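Local coordinates for hexokinase (Schistosoma mansoni, PDB 1BDG), which phosphorylates glucose and probably other hexoses at the 6-position at the expense of ATP, the first step of glycolysis, at residues 374-379 with 410-415; 122-127 with 185-190; 35-40 with 51-56. All coordinates share one frame; numbering follows the deposited sequence.

Interaction 1: 374-379 with 410-415. With SO4 (sulfate ion), chain D.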
loop_
_atom_site.group_PDB
_atom_site.type_symbol
_atom_site.label_atom_id
_atom_site.label_comp_id
_atom_site.label_asym_id
_atom_site.label_seq_id
_atom_site.Cartn_x
_atom_site.Cartn_y
_atom_site.Cartn_z
ATOM N N ALA A 374 -12.742 -2.129 -4.926
ATOM C CA ALA A 374 -11.436 -1.850 -4.361
ATOM C C ALA A 374 -11.608 -1.033 -3.100
ATOM O O ALA A 374 -11.221 -1.467 -2.015
ATOM C CB ALA A 374 -10.611 -1.101 -5.362
ATOM N N ALA A 375 -12.256 0.125 -3.242
ATOM C CA ALA A 375 -12.502 1.035 -2.117
ATOM C C ALA A 375 -13.239 0.312 -0.997
ATOM O O ALA A 375 -12.769 0.269 0.135
ATOM C CB ALA A 375 -13.295 2.265 -2.578
ATOM N N TYR A 376 -14.359 -0.309 -1.327
ATOM C CA TYR A 376 -15.135 -1.042 -0.344
ATOM C C TYR A 376 -14.298 -2.074 0.399
ATOM O O TYR A 376 -14.479 -2.269 1.593
ATOM C CB TYR A 376 -16.321 -1.718 -1.016
ATOM C CG TYR A 376 -17.409 -0.772 -1.435
ATOM C CD1 TYR A 376 -17.466 0.523 -0.926
ATOM C CD2 TYR A 376 -18.397 -1.169 -2.321
ATOM C CE1 TYR A 376 -18.476 1.390 -1.285
ATOM C CE2 TYR A 376 -19.415 -0.303 -2.691
ATOM C CZ TYR A 376 -19.443 0.975 -2.165
ATOM O OH TYR A 376 -20.430 1.844 -2.533
ATOM N N LEU A 377 -13.377 -2.737 -0.293
ATOM C CA LEU A 377 -12.548 -3.725 0.380
ATOM C C LEU A 377 -11.672 -3.079 1.466
ATOM O O LEU A 377 -11.644 -3.560 2.603
ATOM C CB LEU A 377 -11.723 -4.540 -0.622
ATOM C CG LEU A 377 -12.445 -5.658 -1.390
ATOM C CD1 LEU A 377 -11.525 -6.324 -2.388
ATOM C CD2 LEU A 377 -12.979 -6.686 -0.423
ATOM N N ALA A 378 -11.026 -1.956 1.148
ATOM C CA ALA A 378 -10.172 -1.248 2.114
ATOM C C ALA A 378 -11.057 -0.772 3.260
ATOM O O ALA A 378 -10.658 -0.824 4.439
ATOM C CB ALA A 378 -9.494 -0.069 1.454
ATOM N N GLY A 379 -12.272 -0.361 2.891
ATOM C CA GLY A 379 -13.259 0.109 3.845
ATOM C C GLY A 379 -13.640 -0.973 4.835
ATOM O O GLY A 379 -13.799 -0.708 6.024
ATOM N N CYS A 410 -12.003 7.578 -1.523
ATOM C CA CYS A 410 -12.200 7.795 -0.091
ATOM C C CYS A 410 -13.683 8.000 0.163
ATOM O O CYS A 410 -14.205 7.626 1.218
ATOM C CB CYS A 410 -11.419 9.022 0.380
ATOM S SG CYS A 410 -12.420 10.294 1.206
ATOM N N GLU A 411 -14.356 8.573 -0.833
ATOM C CA GLU A 411 -15.780 8.846 -0.755
ATOM C C GLU A 411 -16.556 7.552 -0.509
ATOM O O GLU A 411 -17.475 7.527 0.296
ATOM C CB GLU A 411 -16.251 9.518 -2.046
ATOM C CG GLU A 411 -15.914 11.008 -2.212
ATOM C CD GLU A 411 -14.468 11.384 -1.863
ATOM O OE1 GLU A 411 -13.501 10.864 -2.501
ATOM O OE2 GLU A 411 -14.307 12.244 -0.950
ATOM N N ARG A 412 -16.151 6.475 -1.174
ATOM C CA ARG A 412 -16.807 5.176 -1.044
ATOM C C ARG A 412 -16.266 4.313 0.108
ATOM O O ARG A 412 -17.036 3.682 0.833
ATOM C CB ARG A 412 -16.719 4.412 -2.365
ATOM C CG ARG A 412 -17.446 5.054 -3.524
ATOM C CD ARG A 412 -17.220 4.220 -4.742
ATOM N NE ARG A 412 -17.774 4.779 -5.970
ATOM C CZ ARG A 412 -17.143 4.729 -7.141
ATOM N NH1 ARG A 412 -15.924 4.203 -7.205
ATOM N NH2 ARG A 412 -17.701 5.239 -8.239
ATOM N N MET A 413 -14.947 4.243 0.235
ATOM C CA MET A 413 -14.307 3.493 1.315
ATOM C C MET A 413 -15.020 3.815 2.634
ATOM O O MET A 413 -15.578 2.918 3.289
ATOM C CB MET A 413 -12.824 3.886 1.406
ATOM C CG MET A 413 -12.080 3.424 2.650
ATOM S SD MET A 413 -10.317 3.714 2.420
ATOM C CE MET A 413 -10.265 5.485 2.220
ATOM N N THR A 414 -15.051 5.109 2.972
ATOM C CA THR A 414 -15.689 5.628 4.180
ATOM C C THR A 414 -17.128 5.105 4.339
ATOM O O THR A 414 -17.548 4.731 5.431
ATOM C CB THR A 414 -15.700 7.171 4.144
ATOM O OG1 THR A 414 -14.368 7.641 3.947
ATOM C CG2 THR A 414 -16.228 7.746 5.443
ATOM N N ASP A 415 -17.880 5.056 3.249
ATOM C CA ASP A 415 -19.238 4.559 3.352
ATOM C C ASP A 415 -19.208 3.115 3.835
ATOM O O ASP A 415 -20.021 2.729 4.685
ATOM C CB ASP A 415 -19.981 4.678 2.019
ATOM C CG ASP A 415 -20.266 6.131 1.627
ATOM O OD1 ASP A 415 -19.824 7.075 2.352
ATOM O OD2 ASP A 415 -20.937 6.326 0.577
HETATM S S SO4 D . -21.163 5.801 -6.539
HETATM O O1 SO4 D . -22.234 6.741 -6.290
HETATM O O2 SO4 D . -20.324 6.303 -7.606
HETATM O O3 SO4 D . -20.381 5.636 -5.341
HETATM O O4 SO4 D . -21.722 4.524 -6.921
#

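Interaction 2: 122-127 with 185-190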
loop_
_atom_site.group_PDB
_atom_site.type_symbol
_atom_site.label_atom_id
_atom_site.label_comp_id
_atom_site.label_asym_id
_atom_site.label_seq_id
_atom_site.Cartn_x
_atom_site.Cartn_y
_atom_site.Cartn_z
ATOM N N THR A 122 22.865 7.316 -4.261
ATOM C CA THR A 122 21.879 8.395 -4.289
ATOM C C THR A 122 21.920 9.347 -3.085
ATOM O O THR A 122 22.117 10.555 -3.253
ATOM C CB THR A 122 20.478 7.795 -4.441
ATOM O OG1 THR A 122 20.106 7.778 -5.828
ATOM C CG2 THR A 122 19.465 8.564 -3.633
ATOM N N LEU A 123 21.699 8.820 -1.880
ATOM C CA LEU A 123 21.735 9.636 -0.655
ATOM C C LEU A 123 22.981 10.528 -0.599
ATOM O O LEU A 123 22.901 11.688 -0.178
ATOM C CB LEU A 123 21.712 8.727 0.581
ATOM C CG LEU A 123 22.055 9.328 1.946
ATOM C CD1 LEU A 123 21.011 10.361 2.343
ATOM C CD2 LEU A 123 22.141 8.222 2.984
ATOM N N ALA A 124 24.115 9.987 -1.043
ATOM C CA ALA A 124 25.375 10.728 -1.031
ATOM C C ALA A 124 25.249 12.017 -1.833
ATOM O O ALA A 124 25.639 13.101 -1.358
ATOM C CB ALA A 124 26.500 9.875 -1.586
ATOM N N ASP A 125 24.676 11.894 -3.033
ATOM C CA ASP A 125 24.473 13.042 -3.924
ATOM C C ASP A 125 23.763 14.146 -3.134
ATOM O O ASP A 125 24.263 15.254 -3.009
ATOM C CB ASP A 125 23.635 12.611 -5.132
ATOM C CG ASP A 125 23.557 13.675 -6.207
ATOM O OD1 ASP A 125 24.559 13.867 -6.944
ATOM O OD2 ASP A 125 22.485 14.313 -6.316
ATOM N N PHE A 126 22.652 13.782 -2.515
ATOM C CA PHE A 126 21.833 14.677 -1.696
ATOM C C PHE A 126 22.700 15.365 -0.645
ATOM O O PHE A 126 22.691 16.593 -0.525
ATOM C CB PHE A 126 20.731 13.841 -1.030
ATOM C CG PHE A 126 19.754 14.626 -0.216
ATOM C CD1 PHE A 126 18.764 15.367 -0.827
ATOM C CD2 PHE A 126 19.798 14.585 1.176
ATOM C CE1 PHE A 126 17.824 16.060 -0.066
ATOM C CE2 PHE A 126 18.872 15.269 1.942
ATOM C CZ PHE A 126 17.877 16.012 1.320
ATOM N N LEU A 127 23.491 14.581 0.080
ATOM C CA LEU A 127 24.353 15.130 1.119
ATOM C C LEU A 127 25.378 16.106 0.554
ATOM O O LEU A 127 25.632 17.157 1.154
ATOM C CB LEU A 127 25.034 14.004 1.892
ATOM C CG LEU A 127 24.019 13.103 2.605
ATOM C CD1 LEU A 127 24.720 11.944 3.292
ATOM C CD2 LEU A 127 23.240 13.928 3.612
ATOM N N ARG A 185 30.626 4.000 1.264
ATOM C CA ARG A 185 30.528 5.301 0.589
ATOM C C ARG A 185 30.957 6.394 1.570
ATOM O O ARG A 185 30.599 7.558 1.431
ATOM C CB ARG A 185 29.097 5.567 0.054
ATOM C CG ARG A 185 28.782 4.937 -1.318
ATOM C CD ARG A 185 29.328 5.759 -2.519
ATOM N NE ARG A 185 30.778 5.994 -2.443
ATOM C CZ ARG A 185 31.717 5.298 -3.101
ATOM N NH1 ARG A 185 31.379 4.301 -3.924
ATOM N NH2 ARG A 185 33.009 5.563 -2.877
ATOM N N GLU A 186 31.697 5.996 2.592
ATOM C CA GLU A 186 32.198 6.927 3.589
ATOM C C GLU A 186 31.193 7.929 4.147
ATOM O O GLU A 186 31.538 9.089 4.410
ATOM C CB GLU A 186 33.415 7.661 3.037
ATOM C CG GLU A 186 34.704 6.839 3.134
ATOM C CD GLU A 186 35.438 6.794 1.827
ATOM O OE1 GLU A 186 35.944 7.866 1.409
ATOM O OE2 GLU A 186 35.489 5.698 1.224
ATOM N N LEU A 187 29.950 7.494 4.319
ATOM C CA LEU A 187 28.928 8.368 4.872
ATOM C C LEU A 187 28.797 8.078 6.372
ATOM O O LEU A 187 28.711 6.925 6.786
ATOM C CB LEU A 187 27.613 8.142 4.129
ATOM C CG LEU A 187 27.658 8.557 2.650
ATOM C CD1 LEU A 187 26.464 7.981 1.886
ATOM C CD2 LEU A 187 27.662 10.062 2.568
ATOM N N ASN A 188 28.835 9.112 7.194
ATOM C CA ASN A 188 28.723 8.914 8.629
ATOM C C ASN A 188 27.268 8.710 9.078
ATOM O O ASN A 188 26.669 9.603 9.706
ATOM C CB ASN A 188 29.367 10.104 9.372
ATOM N N VAL A 189 26.691 7.548 8.772
ATOM C CA VAL A 189 25.306 7.273 9.181
ATOM C C VAL A 189 25.277 6.359 10.393
ATOM O O VAL A 189 25.280 5.122 10.259
ATOM C CB VAL A 189 24.463 6.652 8.035
ATOM C CG1 VAL A 189 23.058 6.244 8.570
ATOM C CG2 VAL A 189 24.333 7.672 6.862
ATOM N N LYS A 190 25.229 6.986 11.567
ATOM C CA LYS A 190 25.248 6.308 12.865
ATOM C C LYS A 190 24.259 5.169 13.121
ATOM O O LYS A 190 24.655 4.063 13.457
ATOM C CB LYS A 190 25.152 7.356 14.000
#

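Interaction 3: 35-40 with 51-56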
loop_
_atom_site.group_PDB
_atom_site.type_symbol
_atom_site.label_atom_id
_atom_site.label_comp_id
_atom_site.label_asym_id
_atom_site.label_seq_id
_atom_site.Cartn_x
_atom_site.Cartn_y
_atom_site.Cartn_z
ATOM N N GLU A 35 -10.847 -12.517 12.176
ATOM C CA GLU A 35 -10.555 -13.859 12.665
ATOM C C GLU A 35 -9.054 -14.153 12.464
ATOM O O GLU A 35 -8.421 -14.729 13.353
ATOM C CB GLU A 35 -11.438 -14.914 11.951
ATOM C CG GLU A 35 -12.961 -14.848 12.260
ATOM C CD GLU A 35 -13.862 -15.555 11.199
ATOM O OE1 GLU A 35 -13.484 -16.622 10.656
ATOM O OE2 GLU A 35 -14.962 -15.035 10.892
ATOM N N SER A 36 -8.479 -13.727 11.329
ATOM C CA SER A 36 -7.049 -13.964 11.024
ATOM C C SER A 36 -6.072 -13.147 11.835
ATOM O O SER A 36 -5.035 -13.660 12.236
ATOM C CB SER A 36 -6.740 -13.729 9.553
ATOM O OG SER A 36 -7.600 -14.489 8.732
ATOM N N MET A 37 -6.366 -11.869 12.044
ATOM C CA MET A 37 -5.482 -11.009 12.816
ATOM C C MET A 37 -5.284 -11.530 14.243
ATOM O O MET A 37 -4.141 -11.595 14.722
ATOM C CB MET A 37 -6.005 -9.579 12.849
ATOM C CG MET A 37 -5.985 -8.869 11.526
ATOM S SD MET A 37 -6.578 -7.193 11.687
ATOM C CE MET A 37 -6.219 -6.524 10.099
ATOM N N ARG A 38 -6.367 -11.918 14.926
ATOM C CA ARG A 38 -6.193 -12.434 16.280
ATOM C C ARG A 38 -5.421 -13.755 16.288
ATOM O O ARG A 38 -4.727 -14.061 17.252
ATOM C CB ARG A 38 -7.504 -12.516 17.072
ATOM C CG ARG A 38 -8.548 -13.481 16.582
ATOM C CD ARG A 38 -9.164 -14.230 17.764
ATOM N NE ARG A 38 -8.584 -15.568 17.886
ATOM C CZ ARG A 38 -9.246 -16.698 17.625
ATOM N NH1 ARG A 38 -10.521 -16.654 17.230
ATOM N NH2 ARG A 38 -8.650 -17.880 17.803
ATOM N N LEU A 39 -5.510 -14.518 15.201
ATOM C CA LEU A 39 -4.755 -15.767 15.077
ATOM C C LEU A 39 -3.269 -15.446 14.876
ATOM O O LEU A 39 -2.410 -16.170 15.377
ATOM C CB LEU A 39 -5.226 -16.591 13.875
ATOM C CG LEU A 39 -6.495 -17.438 13.921
ATOM C CD1 LEU A 39 -6.637 -18.156 12.583
ATOM C CD2 LEU A 39 -6.454 -18.448 15.061
ATOM N N GLY A 40 -2.980 -14.370 14.136
ATOM C CA GLY A 40 -1.602 -13.979 13.868
ATOM C C GLY A 40 -0.845 -13.435 15.071
ATOM O O GLY A 40 0.391 -13.426 15.089
ATOM N N ILE A 51 -2.401 -13.372 7.832
ATOM C CA ILE A 51 -2.107 -12.053 8.389
ATOM C C ILE A 51 -1.075 -12.148 9.506
ATOM O O ILE A 51 -1.408 -12.407 10.664
ATOM C CB ILE A 51 -3.375 -11.293 8.814
ATOM C CG1 ILE A 51 -4.225 -11.020 7.573
ATOM C CG2 ILE A 51 -2.993 -9.998 9.524
ATOM C CD1 ILE A 51 -5.409 -10.106 7.795
ATOM N N LYS A 52 0.171 -11.862 9.131
ATOM C CA LYS A 52 1.343 -11.952 10.007
ATOM C C LYS A 52 1.449 -11.141 11.282
ATOM O O LYS A 52 2.156 -11.566 12.197
ATOM C CB LYS A 52 2.615 -11.773 9.196
ATOM C CG LYS A 52 2.788 -12.851 8.154
ATOM C CD LYS A 52 2.914 -14.197 8.808
ATOM C CE LYS A 52 2.276 -15.268 7.979
ATOM N NZ LYS A 52 2.203 -16.521 8.773
ATOM N N MET A 53 0.843 -9.951 11.308
ATOM C CA MET A 53 0.832 -9.079 12.487
ATOM C C MET A 53 2.201 -8.831 13.093
ATOM O O MET A 53 2.347 -8.882 14.321
ATOM C CB MET A 53 -0.064 -9.676 13.581
ATOM C CG MET A 53 -1.470 -10.019 13.160
ATOM S SD MET A 53 -2.420 -8.584 12.766
ATOM C CE MET A 53 -3.218 -8.379 14.228
ATOM N N PHE A 54 3.182 -8.487 12.261
ATOM C CA PHE A 54 4.540 -8.250 12.750
ATOM C C PHE A 54 4.650 -7.066 13.712
ATOM O O PHE A 54 4.332 -5.933 13.335
ATOM C CB PHE A 54 5.506 -7.969 11.593
ATOM C CG PHE A 54 5.569 -9.042 10.555
ATOM C CD1 PHE A 54 6.231 -10.232 10.807
ATOM C CD2 PHE A 54 5.023 -8.834 9.295
ATOM C CE1 PHE A 54 6.354 -11.202 9.808
ATOM C CE2 PHE A 54 5.142 -9.789 8.305
ATOM C CZ PHE A 54 5.813 -10.977 8.562
ATOM N N PRO A 55 5.070 -7.309 14.969
ATOM C CA PRO A 55 5.197 -6.176 15.885
ATOM C C PRO A 55 6.363 -5.342 15.368
ATOM O O PRO A 55 7.375 -5.887 14.924
ATOM C CB PRO A 55 5.536 -6.848 17.213
ATOM C CG PRO A 55 6.228 -8.092 16.796
ATOM C CD PRO A 55 5.384 -8.570 15.658
ATOM N N SER A 56 6.176 -4.027 15.342
ATOM C CA SER A 56 7.197 -3.105 14.862
ATOM C C SER A 56 8.148 -2.628 15.972
ATOM O O SER A 56 9.141 -1.946 15.699
ATOM C CB SER A 56 6.507 -1.901 14.251
ATOM O OG SER A 56 5.842 -1.183 15.274
HETATM O O HOH W 1 2.337 -11.142 15.967
#

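Interaction 1: 374-379 with 410-415
Ala375 and Gly379 of helix 357-389 meet Met413 of helix 409-420 in a close helix-helix packing of the large hexokinase subdomain. The axes pass 7.3 Å apart at a crossing angle of -43°. Small residues one turn apart make room for this: Ala375 offers a single methyl, CB 4.0 Å from Arg412 CB, and its carbonyl lies against Met413, while Gly379, with no side chain, leaves its CA 3.7 Å from Met413 O, so the backbones can come close. Met413 runs along the seam. With its CG anti to the backbone N (chi1 168°), the chain passes by Gly379 and brings SD to 4.0 Å from Ala378 CB, a flexible apolar filler against a short methyl. Tyr403, in a segment assigned to ATP binding by similarity, lies beside Met413. Tyr376 flanks the seam, its ring edge turned in plane toward Arg412 O, with CE1 3.4 Å from that oxygen and 3.7 Å from Arg412 CB. Beyond CB, Arg412 extends away from the interface, and its guanidinium edge takes a sulfate, probably from the crystallisation liquor: NE donates to O3 (2.8 Å) and NH2 to O2 (2.9 Å). Around the pair, Met413 continues onto Leu429 of strand 426-431, and Leu377 and Ala378 pack on helix 283-286.

Interaction 2: 122-127 with 185-190
Leu187 reaches from the turn after helix 174-183 to the flank of helix 112-129, and its two methyls share the work. Its CG stands beside the backbone N (chi1 -66°), which sends the branch toward the helix. CD1 comes to 4.0 Å from Ala124 CB, where a one-carbon side chain lets the leucine close on the helix backbone, and CD2 lies 3.6 Å from Leu127 CD1. Leu127 has the same kind of conformation, extended from CA through CG to one methyl (chi2 176°), and the two leucines meet at a slant. Leu123, one turn earlier, differs: its CG is anti to the backbone N (chi1 166°), and its CD2 faces Leu187 CD1 and Val189 CG2 more loosely, 4.5 Å from each. Branched aliphatic groups suit a seam that is wholly apolar. The turn itself is set by a Schellman motif, with Glu186 at positive phi, after which Leu187 can face inward and Val189 starts the edge strand 189-195. Leu123 and Leu127 also touch strand 137-143. Helix 112-129 thus covers a five-stranded sheet of order 3-2-1-4-5, linking strands 95-101 and 137-143 in a crossover characteristic of the ribonuclease H-like fold of the actin-like ATPases.

Interaction 3: 35-40 with 51-56
Met37, on helix 23-41, is gripped by Ile51 and Met53 as the chain returns past the helix, and these three side chains make most of the apolar part of the contact. Met37 leaves the helix with CG beside the backbone N and then runs straight (chi2 -179°), laying its methylene CG 3.8 Å from Ile51 CG2; the two side chains meet at a slant. From the other segment Met53 comes across Met37 at about a right angle. Bent at chi2 (-67°) and again at chi3, it brings SD to 3.8 Å from Met37 CG and turns CE toward Met37 CB. Unbranched methionines suit this place because they can adapt their shape to each other and to the branched isoleucine. From its side chain Ser36 contributes CB, set against Ile51 CG1 at 4.2 Å, while its hydroxyl bonds back to Arg32 O within the helix.

Contacts to the backbone gather at Gly40. Its CA-H points at Ile51 O, with CA and O 3.6 Å apart and an angle of 155° at the hydrogen, and Met53 CG lies 4.0 Å from Gly40 C. Having no side chain, Gly40 lets both lie directly against its backbone.

The polar link is indirect: a water donates to Gly40 O at 3.1 Å and to Met53 O at 2.8 Å. Asn46 ND2 also bonds Gly40 O, and Lys52 NZ turns back to Ser49 O and Asn46 O.

The contact places the chain next to the sugar site: the Lys52 side chain lies about 5 Å from that of substrate-binding Glu249, and Phe54 packs on Pro146 of the glucose pocket. Strand 54-55 forms an edge of the six-stranded sheet beside strand 243-247. Met37 also packs on Cys384 and Ile385, so helix 23-41 rests against helix 357-389.

How the interactions relate
All three contacts are mainly buried and apolar, yet they serve different parts of the molecule. Interaction 2 belongs to the small subdomain, 41 Å centre to centre from interaction 1 in the large subdomain and across the centre of the chain from it. Interactions 1 and 3 share an element, since helix 357-389 supplies one side of the first and packs against helix 23-41 at the third; their nearest atoms are about 9 Å apart. Glycine lets backbones approach in both, whereas interaction 2 meets through side chains alone. Polar chemistry also differs: in interaction 1 the outward end of Arg412 binds a sulfate, probably from the crystallisation liquor, and a water bridges carbonyls in interaction 3.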